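Local coordinates for monoacylglycerol lipase (Palaeococcus ferrophilus, PDB 6QE2), which hydrolyses monoacylglycerols to free fatty acid and glycerol and has the alpha/beta-hydrolase fold, at residues 62-67 with 174-179. Residues are numbered along the deposited sequence; the frame is centred on the assembly and turned at random.
Sequences SVEEAM and GMSVFD
Ser176 reaches from helix 171-186 to the first turn of helix 63-77, where its hydroxyl serves Val63 and Glu64 at once. With OG anti to the backbone N, the hydroxyl extends off its helix and accepts the N-H of Val63, with Val63 N 2.9 Å from Ser176 OG. That bond is nearly straight (160°). The same OG donates its proton to Glu64 OE1, 2.8 Å away, meeting the syn side of the carboxylate 24° out of its plane. Glu64 gets there by bending at chi2 (84°), which folds the acid back over the start of its own helix. First-turn N-H groups lack carbonyl partners within the helix; Ser176 satisfies one, and the N-cap Ser62 OG takes Glu65 N at 3.0 Å. Apolar Val63 suits its buried place, packing CB against Ser176 OG and also touching Leu88 and Thr92 of helix 88-99. Putting an alanine in place of Ser176 would probably leave Val63 N and Glu64 OE1 without their shared partner. Glu64 OE2 is hydrogen-bonded by Asn180 ND2. Helix 171-186, whose Phe178 touches bound lauryl dimethylamine-N-oxide, lies in an insertion consistent with the lid of monoacylglycerol lipases, so one buried hydroxyl ties lid to hydrolase core.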
loop_
_atom_site.group_PDB
_atom_site.type_symbol
_atom_site.label_atom_id
_atom_site.label_comp_id
_atom_site.label_asym_id
_atom_site.label_seq_id
_atom_site.Cartn_x
_atom_site.Cartn_y
_atom_site.Cartn_z
ATOM N N SER A 62 -6.581 -7.544 8.314
ATOM C CA SER A 62 -6.751 -8.168 7.009
ATOM C C SER A 62 -6.953 -7.131 5.929
ATOM O O SER A 62 -7.267 -5.997 6.213
ATOM C CB SER A 62 -7.931 -9.135 7.009
ATOM O OG SER A 62 -9.158 -8.460 7.127
ATOM N N VAL A 63 -6.790 -7.542 4.680
ATOM C CA VAL A 63 -6.995 -6.641 3.563
ATOM C C VAL A 63 -8.468 -6.251 3.494
ATOM O O VAL A 63 -8.804 -5.121 3.212
ATOM C CB VAL A 63 -6.582 -7.281 2.232
ATOM C CG1 VAL A 63 -7.040 -6.415 1.079
ATOM C CG2 VAL A 63 -5.081 -7.498 2.193
ATOM N N GLU A 64 -9.340 -7.213 3.753
ATOM C CA GLU A 64 -10.770 -6.990 3.785
ATOM C C GLU A 64 -11.143 -5.969 4.866
ATOM O O GLU A 64 -12.001 -5.142 4.663
ATOM C CB GLU A 64 -11.487 -8.315 4.009
ATOM C CG GLU A 64 -11.351 -9.277 2.844
ATOM C CD GLU A 64 -10.075 -10.094 2.859
ATOM O OE1 GLU A 64 -9.276 -9.970 3.784
ATOM O OE2 GLU A 64 -9.873 -10.876 1.929
ATOM N N GLU A 65 -10.490 -6.034 6.018
ATOM C CA GLU A 65 -10.757 -5.078 7.072
ATOM C C GLU A 65 -10.365 -3.671 6.613
ATOM O O GLU A 65 -11.111 -2.730 6.796
ATOM C CB GLU A 65 -10.018 -5.459 8.346
ATOM C CG GLU A 65 -10.294 -4.534 9.507
ATOM C CD GLU A 65 -9.902 -5.130 10.841
ATOM O OE1 GLU A 65 -8.938 -5.909 10.888
ATOM O OE2 GLU A 65 -10.564 -4.802 11.843
ATOM N N ALA A 66 -9.196 -3.545 6.001
ATOM C CA ALA A 66 -8.740 -2.258 5.500
ATOM C C ALA A 66 -9.694 -1.684 4.454
ATOM O O ALA A 66 -9.959 -0.497 4.448
ATOM C CB ALA A 66 -7.340 -2.363 4.936
ATOM N N MET A 67 -10.224 -2.528 3.578
ATOM C CA MET A 67 -11.163 -2.054 2.565
ATOM C C MET A 67 -12.450 -1.531 3.201
ATOM O O MET A 67 -13.025 -0.586 2.715
ATOM C CB MET A 67 -11.442 -3.115 1.515
ATOM C CG MET A 67 -10.220 -3.477 0.701
ATOM S SD MET A 67 -10.627 -4.330 -0.818
ATOM C CE MET A 67 -11.078 -5.949 -0.218
ATOM N N GLY A 174 -1.642 -12.973 7.090
ATOM C CA GLY A 174 -0.861 -13.687 6.092
ATOM C C GLY A 174 -1.735 -14.371 5.059
ATOM O O GLY A 174 -1.480 -14.290 3.854
ATOM N N MET A 175 -2.787 -15.054 5.519
ATOM C CA MET A 175 -3.733 -15.670 4.595
ATOM C C MET A 175 -4.377 -14.631 3.688
ATOM O O MET A 175 -4.517 -14.850 2.480
ATOM C CB MET A 175 -4.804 -16.430 5.379
ATOM C CG MET A 175 -5.804 -17.177 4.506
ATOM S SD MET A 175 -6.975 -18.156 5.479
ATOM C CE MET A 175 -7.911 -16.875 6.294
ATOM N N SER A 176 -4.764 -13.505 4.269
ATOM C CA SER A 176 -5.398 -12.447 3.503
ATOM C C SER A 176 -4.467 -11.886 2.437
ATOM O O SER A 176 -4.895 -11.609 1.322
ATOM C CB SER A 176 -5.870 -11.326 4.424
ATOM O OG SER A 176 -6.495 -10.297 3.685
ATOM N N VAL A 177 -3.196 -11.713 2.775
ATOM C CA VAL A 177 -2.262 -11.162 1.808
ATOM C C VAL A 177 -2.102 -12.058 0.587
ATOM O O VAL A 177 -2.177 -11.593 -0.545
ATOM C CB VAL A 177 -0.866 -10.984 2.435
ATOM C CG1 VAL A 177 0.174 -10.703 1.362
ATOM C CG2 VAL A 177 -0.883 -9.885 3.484
ATOM N N PHE A 178 -1.941 -13.386 0.793
ATOM C CA PHE A 178 -1.685 -14.249 -0.360
ATOM C C PHE A 178 -2.951 -14.485 -1.162
ATOM O O PHE A 178 -2.904 -14.568 -2.391
ATOM C CB PHE A 178 -1.059 -15.576 0.116
ATOM C CG PHE A 178 0.307 -15.365 0.686
ATOM C CD1 PHE A 178 1.312 -14.795 -0.108
ATOM C CD2 PHE A 178 0.563 -15.684 2.008
ATOM C CE1 PHE A 178 2.594 -14.540 0.419
ATOM C CE2 PHE A 178 1.819 -15.443 2.549
ATOM C CZ PHE A 178 2.826 -14.854 1.781
ATOM N N ASP A 179 -4.090 -14.592 -0.471
ATOM C CA ASP A 179 -5.355 -14.721 -1.175
ATOM C C ASP A 179 -5.638 -13.480 -2.012
ATOM O O ASP A 179 -6.071 -13.590 -3.158
ATOM C CB ASP A 179 -6.500 -14.936 -0.194
ATOM C CG ASP A 179 -7.848 -15.085 -0.891
ATOM O OD1 ASP A 179 -7.994 -15.959 -1.772
ATOM O OD2 ASP A 179 -8.786 -14.349 -0.538
HETATM O O HOH W 1 -8.666 -13.426 2.206
#